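PDB 3I09: periplasmic branched-chain amino acid-binding protein, which probably captures a small carboxylate or branched-chain amino acid in the cleft between its two lobes for delivery to an ABC transporter. Local coordinates for residues Ala161-Val164 against Lys165-Gly169; Ala202-Gly205 against Gly206-Asn210; Arg262-Ala265 against Gln266-Ala270; Ser299-Ser302 against Asp303-Met306. All blocks are in the same frame, centred on the assembly; numbering follows the deposited sequence.

Interaction 1 (Ala161-Val164 against Lys165-Gly169); sequences ADVV and KANGG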
ATOM      1  N   ALA A 161     -11.691 -12.337   5.378  1.00 12.27           N
ATOM      2  CA  ALA A 161     -12.763 -13.250   5.780  1.00 13.34           C
ATOM      3  C   ALA A 161     -13.154 -14.192   4.644  1.00 13.57           C
ATOM      4  O   ALA A 161     -13.372 -15.413   4.860  1.00 13.11           O
ATOM      5  CB  ALA A 161     -14.007 -12.493   6.307  1.00 12.00           C
ATOM      6  N   ASP A 162     -13.267 -13.641   3.448  1.00 14.15           N
ATOM      7  CA  ASP A 162     -13.599 -14.454   2.261  1.00 14.09           C
ATOM      8  C   ASP A 162     -12.537 -15.522   1.994  1.00 13.79           C
ATOM      9  O   ASP A 162     -12.885 -16.684   1.730  1.00 13.84           O
ATOM     10  CB  ASP A 162     -13.782 -13.597   1.020  1.00 14.03           C
ATOM     11  CG  ASP A 162     -15.077 -12.773   1.040  1.00 18.00           C
ATOM     12  OD1 ASP A 162     -16.004 -13.045   1.856  1.00 19.69           O
ATOM     13  OD2 ASP A 162     -15.158 -11.828   0.232  1.00 20.74           O
ATOM     14  N   VAL A 163     -11.252 -15.162   2.094  1.00 13.86           N
ATOM     15  CA  VAL A 163     -10.160 -16.149   1.927  1.00 14.42           C
ATOM     16  C   VAL A 163     -10.178 -17.229   2.998  1.00 14.67           C
ATOM     17  O   VAL A 163     -10.082 -18.435   2.683  1.00 15.65           O
ATOM     18  CB  VAL A 163      -8.786 -15.456   1.860  1.00 14.60           C
ATOM     19  CG1 VAL A 163      -7.626 -16.468   1.924  1.00 14.16           C
ATOM     20  CG2 VAL A 163      -8.704 -14.638   0.618  1.00 16.20           C
ATOM     21  N   VAL A 164     -10.334 -16.812   4.260  1.00 14.90           N
ATOM     22  CA  VAL A 164     -10.434 -17.750   5.367  1.00 15.78           C
ATOM     23  C   VAL A 164     -11.543 -18.782   5.122  1.00 16.58           C
ATOM     24  O   VAL A 164     -11.317 -20.007   5.214  1.00 17.61           O
ATOM     25  CB  VAL A 164     -10.625 -17.022   6.734  1.00 14.73           C
ATOM     26  CG1 VAL A 164     -10.997 -18.042   7.863  1.00 16.59           C
ATOM     27  CG2 VAL A 164      -9.337 -16.262   7.101  1.00 15.85           C
ATOM     28  N   LYS A 165     -12.730 -18.301   4.786  1.00 17.19           N
ATOM     29  CA  LYS A 165     -13.859 -19.196   4.534  1.00 19.15           C
ATOM     30  C   LYS A 165     -13.639 -20.094   3.310  1.00 19.82           C
ATOM     31  O   LYS A 165     -13.934 -21.289   3.356  1.00 20.67           O
ATOM     32  CB  LYS A 165     -15.156 -18.405   4.428  1.00 19.08           C
ATOM     33  CG  LYS A 165     -15.586 -17.726   5.728  1.00 22.49           C
ATOM     34  CD  LYS A 165     -16.690 -16.683   5.466  1.00 26.62           C
ATOM     35  CE  LYS A 165     -16.932 -15.767   6.659  1.00 27.74           C
ATOM     36  NZ  LYS A 165     -17.833 -14.594   6.311  1.00 27.87           N
ATOM     37  N   ALA A 166     -13.118 -19.535   2.226  1.00 20.51           N
ATOM     38  CA  ALA A 166     -12.792 -20.309   1.028  1.00 21.37           C
ATOM     39  C   ALA A 166     -11.816 -21.456   1.301  1.00 22.22           C
ATOM     40  O   ALA A 166     -11.850 -22.456   0.598  1.00 22.16           O
ATOM     41  CB  ALA A 166     -12.208 -19.420  -0.031  1.00 21.19           C
ATOM     42  N   ASN A 167     -10.954 -21.304   2.311  1.00 22.37           N
ATOM     43  CA  ASN A 167      -9.924 -22.290   2.620  1.00 23.14           C
ATOM     44  C   ASN A 167     -10.251 -23.177   3.823  1.00 22.19           C
ATOM     45  O   ASN A 167      -9.366 -23.800   4.407  1.00 22.36           O
ATOM     46  CB  ASN A 167      -8.582 -21.588   2.823  1.00 23.08           C
ATOM     47  CG  ASN A 167      -7.923 -21.209   1.522  1.00 26.80           C
ATOM     48  OD1 ASN A 167      -7.221 -22.024   0.923  1.00 30.37           O
ATOM     49  ND2 ASN A 167      -8.111 -19.956   1.084  1.00 23.77           N
ATOM     50  N   GLY A 168     -11.521 -23.227   4.187  1.00 21.61           N
ATOM     51  CA  GLY A 168     -11.996 -24.141   5.188  1.00 20.81           C
ATOM     52  C   GLY A 168     -11.986 -23.593   6.598  1.00 20.44           C
ATOM     53  O   GLY A 168     -12.208 -24.353   7.547  1.00 20.70           O
ATOM     54  N   GLY A 169     -11.753 -22.288   6.754  1.00 18.86           N
ATOM     55  CA  GLY A 169     -11.685 -21.681   8.071  1.00 17.68           C
ATOM     56  C   GLY A 169     -13.020 -21.110   8.482  1.00 18.55           C
ATOM     57  O   GLY A 169     -13.986 -21.234   7.730  1.00 18.34           O
TER
HETATM   58  O   HOH W   1     -16.935 -12.711   4.456  1.00 39.09           O
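Val163 and Asn167 lie side by side and point the same way, one turn apart at the end of helix 151-166, with Val163 CG1 3.6 Å from Asn167 ND2. The amide turns back toward the helix, because CG of Asn167 stands beside its own backbone N (chi1 -78°). Asn167 ND2 then gives a hydrogen bond of 3.0 Å to Val163 O. The acceptor lies almost in the amide plane of Asn167, whereas the donor sits above the carbonyl plane of Val163. Lys137 binds the other end of the amide, OD1, and so helps to fix its rotation. Lys165 follows a different course: its extended chain runs back over Ala161 O, with CG 3.3 Å from that oxygen, and its NZ is joined to Asp162 OD1 through a shared water. Asp162 OD2 forms a salt bridge with Lys158. The helix closes in a Schellman motif, with Gly168 at positive phi as the C' residue. Gly169 N donates to Val164 O at 2.8 Å and Gly168 N to Lys165 O at 3.2 Å. Val164 O also accepts from Asn167 N, and its two donors arrive from opposite faces of the carbonyl plane. Helix 151-166 is the crossover of the beta-alpha-beta unit with strands 142-148 and 170-177; in it Val164 packs on Trp143, while Val163 meets Ala128 and Ser133 of helix 124-137, outside the unit.

Interaction 2 (Ala202-Gly205 against Gly206-Asn210); sequences ANAG and GDTVN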
ATOM      1  N   ALA A 202      -6.770  -6.105  10.919  1.00 12.14           N
ATOM      2  CA  ALA A 202      -7.218  -5.420   9.703  1.00 12.67           C
ATOM      3  C   ALA A 202      -7.051  -3.925   9.928  1.00 11.55           C
ATOM      4  O   ALA A 202      -8.021  -3.149   9.999  1.00 12.41           O
ATOM      5  CB  ALA A 202      -8.708  -5.797   9.379  1.00 12.53           C
ATOM      6  N   ASN A 203      -5.793  -3.514  10.035  1.00 13.00           N
ATOM      7  CA  ASN A 203      -5.446  -2.127  10.331  1.00 11.97           C
ATOM      8  C   ASN A 203      -4.003  -1.952   9.870  1.00 12.07           C
ATOM      9  O   ASN A 203      -3.467  -2.882   9.285  1.00 12.82           O
ATOM     10  CB  ASN A 203      -5.665  -1.786  11.810  1.00 12.50           C
ATOM     11  CG  ASN A 203      -4.855  -2.660  12.790  1.00 13.97           C
ATOM     12  OD1 ASN A 203      -3.825  -3.236  12.461  1.00 13.01           O
ATOM     13  ND2 ASN A 203      -5.276  -2.636  14.055  1.00 14.16           N
ATOM     14  N   ALA A 204      -3.407  -0.793  10.084  1.00 11.72           N
ATOM     15  CA  ALA A 204      -2.093  -0.500   9.469  1.00 11.30           C
ATOM     16  C   ALA A 204      -1.312   0.505  10.293  1.00 12.05           C
ATOM     17  O   ALA A 204      -1.855   1.194  11.172  1.00 11.25           O
ATOM     18  CB  ALA A 204      -2.290   0.044   8.073  1.00 11.07           C
ATOM     19  N   GLY A 205      -0.030   0.616   9.984  1.00 10.20           N
ATOM     20  CA  GLY A 205       0.791   1.659  10.544  1.00 11.96           C
ATOM     21  C   GLY A 205       0.803   1.716  12.059  1.00 11.89           C
ATOM     22  O   GLY A 205       0.939   0.695  12.737  1.00 11.82           O
ATOM     23  N   GLY A 206       0.642   2.926  12.606  1.00 12.54           N
ATOM     24  CA  GLY A 206       0.658   3.104  14.059  1.00 13.52           C
ATOM     25  C   GLY A 206      -0.385   2.266  14.789  1.00 13.61           C
ATOM     26  O   GLY A 206      -0.152   1.865  15.941  1.00 13.77           O
ATOM     27  N   ASP A 207      -1.514   1.969  14.122  1.00 13.02           N
ATOM     28  CA  ASP A 207      -2.560   1.105  14.727  1.00 13.09           C
ATOM     29  C   ASP A 207      -2.050  -0.325  14.883  1.00 12.57           C
ATOM     30  O   ASP A 207      -2.249  -0.957  15.915  1.00 12.28           O
ATOM     31  CB  ASP A 207      -3.884   1.114  13.903  1.00 13.30           C
ATOM     32  CG  ASP A 207      -4.785   2.329  14.203  1.00 15.54           C
ATOM     33  OD1 ASP A 207      -4.716   2.869  15.349  1.00 16.75           O
ATOM     34  OD2 ASP A 207      -5.553   2.745  13.277  1.00 14.59           O
ATOM     35  N   THR A 208      -1.396  -0.847  13.849  1.00 12.49           N
ATOM     36  CA  THR A 208      -0.834  -2.170  13.897  1.00 12.14           C
ATOM     37  C   THR A 208       0.241  -2.237  15.006  1.00 12.72           C
ATOM     38  O   THR A 208       0.294  -3.197  15.785  1.00 12.30           O
ATOM     39  CB  THR A 208      -0.229  -2.561  12.542  1.00 13.20           C
ATOM     40  OG1 THR A 208      -1.245  -2.472  11.535  1.00 14.06           O
ATOM     41  CG2 THR A 208       0.328  -3.989  12.562  1.00 12.96           C
ATOM     42  N   VAL A 209       1.075  -1.221  15.065  1.00 11.53           N
ATOM     43  CA  VAL A 209       2.140  -1.179  16.054  1.00 12.77           C
ATOM     44  C   VAL A 209       1.570  -1.166  17.449  1.00 12.77           C
ATOM     45  O   VAL A 209       1.950  -1.996  18.306  1.00 12.29           O
ATOM     46  CB  VAL A 209       3.085   0.013  15.800  1.00 12.84           C
ATOM     47  CG1 VAL A 209       3.993   0.299  17.029  1.00 12.69           C
ATOM     48  CG2 VAL A 209       3.921  -0.265  14.526  1.00 11.76           C
ATOM     49  N   ASN A 210       0.635  -0.251  17.680  1.00 12.66           N
ATOM     50  CA  ASN A 210       0.037  -0.104  19.014  1.00 13.46           C
ATOM     51  C   ASN A 210      -0.776  -1.322  19.424  1.00 14.60           C
ATOM     52  O   ASN A 210      -0.737  -1.705  20.601  1.00 14.74           O
ATOM     53  CB  ASN A 210      -0.780   1.181  19.116  1.00 14.60           C
ATOM     54  CG  ASN A 210       0.106   2.420  19.155  1.00 17.22           C
ATOM     55  OD1 ASN A 210       1.262   2.362  19.650  1.00 18.17           O
ATOM     56  ND2 ASN A 210      -0.416   3.540  18.674  1.00 16.61           N
TER
HETATM   57  O   HOH W   2      -5.301   1.516  10.772  1.00 13.13           O
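Thr208 OG1 donates to Asn203 OD1 at 2.8 Å, a side-chain bond that ties the loop just past strand 198-202 to the first turn of the helix after it. The hydroxyl stands above the amide carbonyl plane of Asn203, 38° out of it. Thr208 OG1 is also close to the backbone, 3.0 Å from Ala204 CA. Asn203 reaches this position with CG between its backbone N and carbonyl carbon (chi1 59°), which turns the amide toward the helix start. Asn203 CB lies 4.0 Å from Asp207 CB. His177 holds the amide at ND2. The loop belongs to the strand-to-helix connection between strand 198-202 and helix 205-217 in a type I periplasmic binding protein, and Ala204 within it lines the pocket that holds acetoacetic acid. Gly205, at positive phi, turns the chain into the helix, and Gly205 O accepts from Val209 N at 3.0 Å; Ala204 O has weak bonds from Asp207 N and Thr208 N. Further out, a water accepts from Ala204 N and donates to Asp207 OD2 at 2.8 Å. That carboxylate oxygen also takes a hydrogen bond from Ser180 N, and Asp207 OD1 a weak one from Ala181 N.

Interaction 3 (Arg262-Ala265 against Gln266-Ala270); sequences RQWA and QRYFA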
ATOM      1  N   ARG A 262      18.790  -3.059  -3.343  1.00 11.62           N
ATOM      2  CA  ARG A 262      19.789  -2.565  -2.404  1.00 12.58           C
ATOM      3  C   ARG A 262      20.408  -1.270  -2.913  1.00 11.31           C
ATOM      4  O   ARG A 262      20.659  -0.332  -2.158  1.00 12.02           O
ATOM      5  CB  ARG A 262      20.908  -3.600  -2.198  1.00 12.44           C
ATOM      6  CG  ARG A 262      20.511  -4.838  -1.391  1.00 16.33           C
ATOM      7  CD  ARG A 262      21.654  -5.952  -1.430  1.00 20.54           C
ATOM      8  NE  ARG A 262      21.021  -7.258  -1.184  1.00 23.90           N
ATOM      9  CZ  ARG A 262      21.078  -8.323  -1.974  1.00 25.50           C
ATOM     10  NH1 ARG A 262      21.840  -8.345  -3.077  1.00 28.93           N
ATOM     11  NH2 ARG A 262      20.406  -9.410  -1.619  1.00 28.56           N
ATOM     12  N   GLN A 263      20.725  -1.231  -4.197  1.00 12.35           N
ATOM     13  CA  GLN A 263      21.393  -0.057  -4.755  1.00 12.13           C
ATOM     14  C   GLN A 263      20.483   1.177  -4.687  1.00 13.06           C
ATOM     15  O   GLN A 263      20.936   2.267  -4.342  1.00 12.33           O
ATOM     16  CB  GLN A 263      21.912  -0.351  -6.174  1.00 13.62           C
ATOM     17  CG  GLN A 263      23.149  -1.275  -6.076  1.00 19.04           C
ATOM     18  CD  GLN A 263      23.909  -1.581  -7.376  1.00 26.88           C
ATOM     19  OE1 GLN A 263      23.329  -1.859  -8.431  1.00 32.94           O
ATOM     20  NE2 GLN A 263      25.232  -1.574  -7.273  1.00 30.84           N
ATOM     21  N   TRP A 264      19.196   0.999  -4.983  1.00 11.32           N
ATOM     22  CA  TRP A 264      18.273   2.117  -4.823  1.00 11.08           C
ATOM     23  C   TRP A 264      18.105   2.518  -3.354  1.00  9.69           C
ATOM     24  O   TRP A 264      18.109   3.710  -3.019  1.00 10.48           O
ATOM     25  CB  TRP A 264      16.918   1.806  -5.460  1.00  9.71           C
ATOM     26  CG  TRP A 264      16.058   3.000  -5.411  1.00 10.85           C
ATOM     27  CD1 TRP A 264      16.102   4.043  -6.278  1.00 14.20           C
ATOM     28  CD2 TRP A 264      15.057   3.339  -4.418  1.00  9.82           C
ATOM     29  NE1 TRP A 264      15.195   4.991  -5.917  1.00 14.40           N
ATOM     30  CE2 TRP A 264      14.552   4.602  -4.772  1.00 13.68           C
ATOM     31  CE3 TRP A 264      14.569   2.715  -3.268  1.00 12.85           C
ATOM     32  CZ2 TRP A 264      13.545   5.240  -4.051  1.00 12.84           C
ATOM     33  CZ3 TRP A 264      13.530   3.334  -2.559  1.00 11.97           C
ATOM     34  CH2 TRP A 264      13.065   4.607  -2.931  1.00 12.51           C
ATOM     35  N   ALA A 265      18.038   1.530  -2.466  1.00  9.09           N
ATOM     36  CA  ALA A 265      17.888   1.787  -1.047  1.00  9.09           C
ATOM     37  C   ALA A 265      19.063   2.560  -0.484  1.00  9.50           C
ATOM     38  O   ALA A 265      18.877   3.419   0.387  1.00 10.20           O
ATOM     39  CB  ALA A 265      17.677   0.481  -0.252  1.00  8.54           C
ATOM     40  N   GLN A 266      20.249   2.310  -1.025  1.00  9.85           N
ATOM     41  CA  GLN A 266      21.429   3.089  -0.629  1.00 10.81           C
ATOM     42  C   GLN A 266      21.287   4.568  -0.947  1.00 11.71           C
ATOM     43  O   GLN A 266      21.689   5.422  -0.135  1.00 12.46           O
ATOM     44  CB  GLN A 266      22.682   2.541  -1.327  1.00 11.37           C
ATOM     45  CG  GLN A 266      23.208   1.249  -0.731  1.00 11.21           C
ATOM     46  CD  GLN A 266      24.472   0.797  -1.428  1.00 15.88           C
ATOM     47  OE1 GLN A 266      24.534   0.757  -2.651  1.00 17.20           O
ATOM     48  NE2 GLN A 266      25.500   0.462  -0.646  1.00 16.58           N
ATOM     49  N   ARG A 267      20.764   4.882  -2.146  1.00 11.84           N
ATOM     50  CA  ARG A 267      20.506   6.279  -2.558  1.00 12.47           C
ATOM     51  C   ARG A 267      19.457   6.933  -1.674  1.00 12.32           C
ATOM     52  O   ARG A 267      19.591   8.101  -1.255  1.00 12.47           O
ATOM     53  CB  ARG A 267      20.084   6.344  -4.007  1.00 13.15           C
ATOM     54  CG  ARG A 267      21.139   5.754  -4.950  1.00 14.47           C
ATOM     55  CD  ARG A 267      20.769   5.908  -6.400  1.00 20.64           C
ATOM     56  NE  ARG A 267      20.674   7.324  -6.744  1.00 21.57           N
ATOM     57  CZ  ARG A 267      19.709   7.849  -7.501  1.00 21.37           C
ATOM     58  NH1 ARG A 267      18.768   7.090  -8.014  1.00 22.62           N
ATOM     59  NH2 ARG A 267      19.690   9.152  -7.724  1.00 24.48           N
ATOM     60  N   TYR A 268      18.403   6.181  -1.361  1.00 12.01           N
ATOM     61  CA  TYR A 268      17.396   6.670  -0.401  1.00 11.31           C
ATOM     62  C   TYR A 268      17.956   6.959   1.002  1.00 12.21           C
ATOM     63  O   TYR A 268      17.737   8.029   1.569  1.00 12.08           O
ATOM     64  CB  TYR A 268      16.229   5.683  -0.355  1.00 11.02           C
ATOM     65  CG  TYR A 268      15.072   6.122   0.518  1.00 11.96           C
ATOM     66  CD1 TYR A 268      15.027   5.801   1.872  1.00 10.46           C
ATOM     67  CD2 TYR A 268      14.026   6.868  -0.022  1.00 11.34           C
ATOM     68  CE1 TYR A 268      13.946   6.208   2.667  1.00 12.42           C
ATOM     69  CE2 TYR A 268      12.948   7.292   0.750  1.00 12.01           C
ATOM     70  CZ  TYR A 268      12.901   6.950   2.084  1.00 11.75           C
ATOM     71  OH  TYR A 268      11.849   7.371   2.858  1.00 12.05           O
ATOM     72  N   PHE A 269      18.709   6.000   1.540  1.00 11.54           N
ATOM     73  CA  PHE A 269      19.299   6.123   2.852  1.00 12.01           C
ATOM     74  C   PHE A 269      20.251   7.317   2.935  1.00 11.68           C
ATOM     75  O   PHE A 269      20.291   8.024   3.959  1.00 12.99           O
ATOM     76  CB  PHE A 269      20.034   4.817   3.207  1.00 12.68           C
ATOM     77  CG  PHE A 269      20.583   4.818   4.593  1.00 11.37           C
ATOM     78  CD1 PHE A 269      21.812   5.326   4.844  1.00 12.72           C
ATOM     79  CD2 PHE A 269      19.837   4.302   5.649  1.00 11.38           C
ATOM     80  CE1 PHE A 269      22.317   5.357   6.153  1.00 14.61           C
ATOM     81  CE2 PHE A 269      20.319   4.343   6.929  1.00 12.07           C
ATOM     82  CZ  PHE A 269      21.549   4.858   7.190  1.00 13.17           C
ATOM     83  N   ALA A 270      21.001   7.526   1.857  1.00 12.39           N
ATOM     84  CA  ALA A 270      21.964   8.628   1.793  1.00 13.14           C
ATOM     85  C   ALA A 270      21.231   9.951   2.038  1.00 14.71           C
ATOM     86  O   ALA A 270      21.821  10.864   2.594  1.00 13.90           O
ATOM     87  CB  ALA A 270      22.672   8.662   0.467  1.00 13.24           C
TER
HETATM   88  O   HOH W   3      23.723   2.836  -4.781  1.00 25.09           O
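Regular i to i+4 bonds carry helix 259-272 through this turn, among them Tyr268 N to Trp264 O at 3.0 Å and Phe269 N to Ala265 O at 2.8 Å, while Arg267 N to Gln263 O is weak. On the buried side Trp264 and Tyr268 lie one turn apart, and both rings swing beside their own carbonyl carbons (chi1 -174° and -176°). Trp264 CH2 comes within 3.8 Å of Tyr268 CD2. The six-membered ring of Trp264 and the ring of Tyr268 have centroids 5.6 Å apart and planes inclined at 33°, an oblique meeting, and Tyr268 CB lies over one face of the indole toward its rim. On the outer side Gln266 runs back along the helix, its CG 3.3 Å from Arg262 O. One water donates to both Gln263 O and Gln266 OE1, bridging the Gln266 side chain to the main chain of Gln263. Arg267, bent at chi3, brings NH1 within 4.4 Å of Trp264 CD1 and forms a salt bridge with Asp35. The indole stacks on Phe317 and meets Tyr284 of helix 278-297 edge-to-face. Pro276 packs against Trp264, Ala265 and Tyr268, and helix 22-36 is reached through Met31 and Glu27, touched by Arg267 and Tyr268.

Interaction 4 (Ser299-Ser302 against Asp303-Met306); sequences STDS and DKVM. With EDO (1,2-ethanediol), chain K.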
ATOM      1  N   SER A 299       2.870  13.829 -24.913  1.00 18.32           N
ATOM      2  CA  SER A 299       1.710  14.587 -24.461  1.00 17.24           C
ATOM      3  C   SER A 299       1.448  14.260 -23.003  1.00 16.46           C
ATOM      4  O   SER A 299       1.739  13.140 -22.580  1.00 15.50           O
ATOM      5  CB  SER A 299       0.468  14.124 -25.258  1.00 17.63           C
ATOM      6  OG  SER A 299      -0.710  14.815 -24.871  1.00 17.15           O
ATOM      7  N   THR A 300       0.856  15.198 -22.263  1.00 14.73           N
ATOM      8  CA  THR A 300       0.283  14.902 -20.933  1.00 15.43           C
ATOM      9  C   THR A 300      -1.239  14.678 -21.006  1.00 13.69           C
ATOM     10  O   THR A 300      -1.868  14.436 -19.983  1.00 14.60           O
ATOM     11  CB  THR A 300       0.547  16.052 -19.933  1.00 15.14           C
ATOM     12  OG1 THR A 300       0.299  17.301 -20.596  1.00 14.96           O
ATOM     13  CG2 THR A 300       1.980  16.023 -19.415  1.00 18.01           C
ATOM     14  N   ASP A 301      -1.841  14.761 -22.197  1.00 14.25           N
ATOM     15  CA  ASP A 301      -3.282  14.458 -22.364  1.00 15.50           C
ATOM     16  C   ASP A 301      -3.645  13.131 -21.679  1.00 15.41           C
ATOM     17  O   ASP A 301      -2.978  12.103 -21.922  1.00 15.13           O
ATOM     18  CB  ASP A 301      -3.639  14.329 -23.850  1.00 16.21           C
ATOM     19  CG  ASP A 301      -5.067  13.866 -24.062  1.00 20.38           C
ATOM     20  OD1 ASP A 301      -5.966  14.735 -23.953  1.00 25.93           O
ATOM     21  OD2 ASP A 301      -5.323  12.663 -24.348  1.00 22.04           O
ATOM     22  N   SER A 302      -4.660  13.147 -20.823  1.00 14.39           N
ATOM     23  CA  SER A 302      -4.915  11.991 -19.952  1.00 15.06           C
ATOM     24  C   SER A 302      -5.305  10.722 -20.735  1.00 15.08           C
ATOM     25  O   SER A 302      -4.888   9.623 -20.374  1.00 14.97           O
ATOM     26  CB  SER A 302      -5.961  12.312 -18.916  1.00 15.35           C
ATOM     27  OG  SER A 302      -7.212  12.590 -19.503  1.00 14.83           O
ATOM     28  N   ASP A 303      -6.035  10.863 -21.842  1.00 15.30           N
ATOM     29  CA  ASP A 303      -6.386   9.669 -22.609  1.00 15.76           C
ATOM     30  C   ASP A 303      -5.175   9.051 -23.316  1.00 16.23           C
ATOM     31  O   ASP A 303      -5.037   7.833 -23.296  1.00 16.21           O
ATOM     32  CB  ASP A 303      -7.541   9.913 -23.562  1.00 17.23           C
ATOM     33  CG  ASP A 303      -8.866  10.154 -22.842  1.00 20.49           C
ATOM     34  OD1 ASP A 303      -9.028   9.774 -21.659  1.00 23.77           O
ATOM     35  OD2 ASP A 303      -9.775  10.710 -23.507  1.00 25.06           O
ATOM     36  N   LYS A 304      -4.287   9.876 -23.864  1.00 16.13           N
ATOM     37  CA  LYS A 304      -3.054   9.395 -24.465  1.00 16.46           C
ATOM     38  C   LYS A 304      -2.130   8.758 -23.432  1.00 14.78           C
ATOM     39  O   LYS A 304      -1.551   7.728 -23.698  1.00 13.67           O
ATOM     40  CB  LYS A 304      -2.301  10.508 -25.188  1.00 16.56           C
ATOM     41  CG  LYS A 304      -3.067  11.045 -26.406  1.00 19.25           C
ATOM     42  CD  LYS A 304      -2.328  12.187 -27.069  1.00 21.58           C
ATOM     43  CE  LYS A 304      -3.080  12.630 -28.304  1.00 25.02           C
ATOM     44  NZ  LYS A 304      -2.314  13.676 -29.038  1.00 28.16           N
ATOM     45  N   VAL A 305      -1.999   9.384 -22.256  1.00 13.90           N
ATOM     46  CA  VAL A 305      -1.116   8.846 -21.197  1.00 12.74           C
ATOM     47  C   VAL A 305      -1.671   7.521 -20.668  1.00 12.29           C
ATOM     48  O   VAL A 305      -0.919   6.549 -20.514  1.00 11.69           O
ATOM     49  CB  VAL A 305      -0.883   9.883 -20.054  1.00 12.97           C
ATOM     50  CG1 VAL A 305      -0.123   9.225 -18.905  1.00 10.87           C
ATOM     51  CG2 VAL A 305      -0.122  11.115 -20.622  1.00 12.00           C
HETATM   52  N   MSE A 306      -2.984   7.436 -20.461  1.00 11.62           N
HETATM   53  CA  MSE A 306      -3.583   6.189 -19.974  1.00 13.05           C
HETATM   54  C   MSE A 306      -3.359   5.061 -20.981  1.00 13.45           C
HETATM   55  O   MSE A 306      -3.010   3.939 -20.574  1.00 12.93           O
HETATM   56  CB  MSE A 306      -5.089   6.333 -19.658  1.00 12.54           C
HETATM   57  CG  MSE A 306      -5.443   7.099 -18.388  1.00 14.70           C
HETATM   58 SE   MSE A 306      -4.548   6.636 -16.751  0.75 12.99          SE
HETATM   59  CE  MSE A 306      -4.929   4.757 -16.686  1.00 15.06           C
TER
HETATM   60  C1  EDO K  13      -9.795  13.715 -21.530  1.00 38.08           C
HETATM   61  O1  EDO K  13     -10.523  13.053 -22.559  1.00 39.60           O
HETATM   62  C2  EDO K  13      -8.534  14.291 -22.142  1.00 38.69           C
HETATM   63  O2  EDO K  13      -7.735  13.234 -22.666  1.00 34.97           O
HETATM   64  O   HOH W   4      -2.234  15.918 -27.273  1.00 40.10           O
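Lys304 lays its extended chain alongside Ser299 and Asp301, with CD 3.8 Å from Ser299 OG and CG 3.5 Å from Asp301 OD2. A water accepts from Lys304 NZ and is also hydrogen-bonded to Ser299 OG, which joins the lysine end to the loop. Ser299 OG also accepts from Asp301 N at 2.9 Å, making an ST turn that leads the chain into the helix. Asp301 is the N-cap of helix 302-309. With CG anti to its backbone N (chi1 174°), the carboxylate bends forward so that Asp301 OD2 receives Lys304 N at 3.0 Å, on the anti side and 19° out of the carboxylate plane. Because this cap sits at the helix start, the helix dipole would be expected to favour its negative charge. Asp301 O begins the helical ladder by accepting from Val305 N. A molecule of 1,2-ethanediol, probably from the crystallisation liquor, spans the two acids: its O2 donates to Asp301 OD1 at 2.7 Å and accepts from Asp303 N, while O1 donates to Asp303 OD2 at 2.6 Å. On the inner side Val305 turns CG2 toward the loop, 3.4 Å from Ser299 O, a buried carbonyl oxygen that has no hydrogen-bonding partner in the model. Ser302 OG is hydrogen-bonded to Lys95 O, just before strand 97-100, and Asp303 OD1 to Tyr116 OH in a loop. Val305 packs on Tyr290 and Val294 of helix 278-297, and on Val97 of strand 97-100, which selenomethionine Met306 and Ser302 also touch.

In the fold
All four contacts are local turns at or within helices, yet their chemistry follows their place. Interaction 2 is the buried one, beside the ligand, and relies on polar side chains held from several directions. Interactions 1, 3 and 4 are partly buried, each with an apolar inner side and a charged or amide-bearing outer side where a water bridges. Interaction 1 closes the C-terminal end of one helix with glycines, interaction 4 opens another with an aspartate N-cap. Interaction 3 is mid-helix and aromatic. Interactions 3 and 4 both lean on helix 278-297, while 1 and 2 both touch strand 142-148, their centres about 23 Å apart.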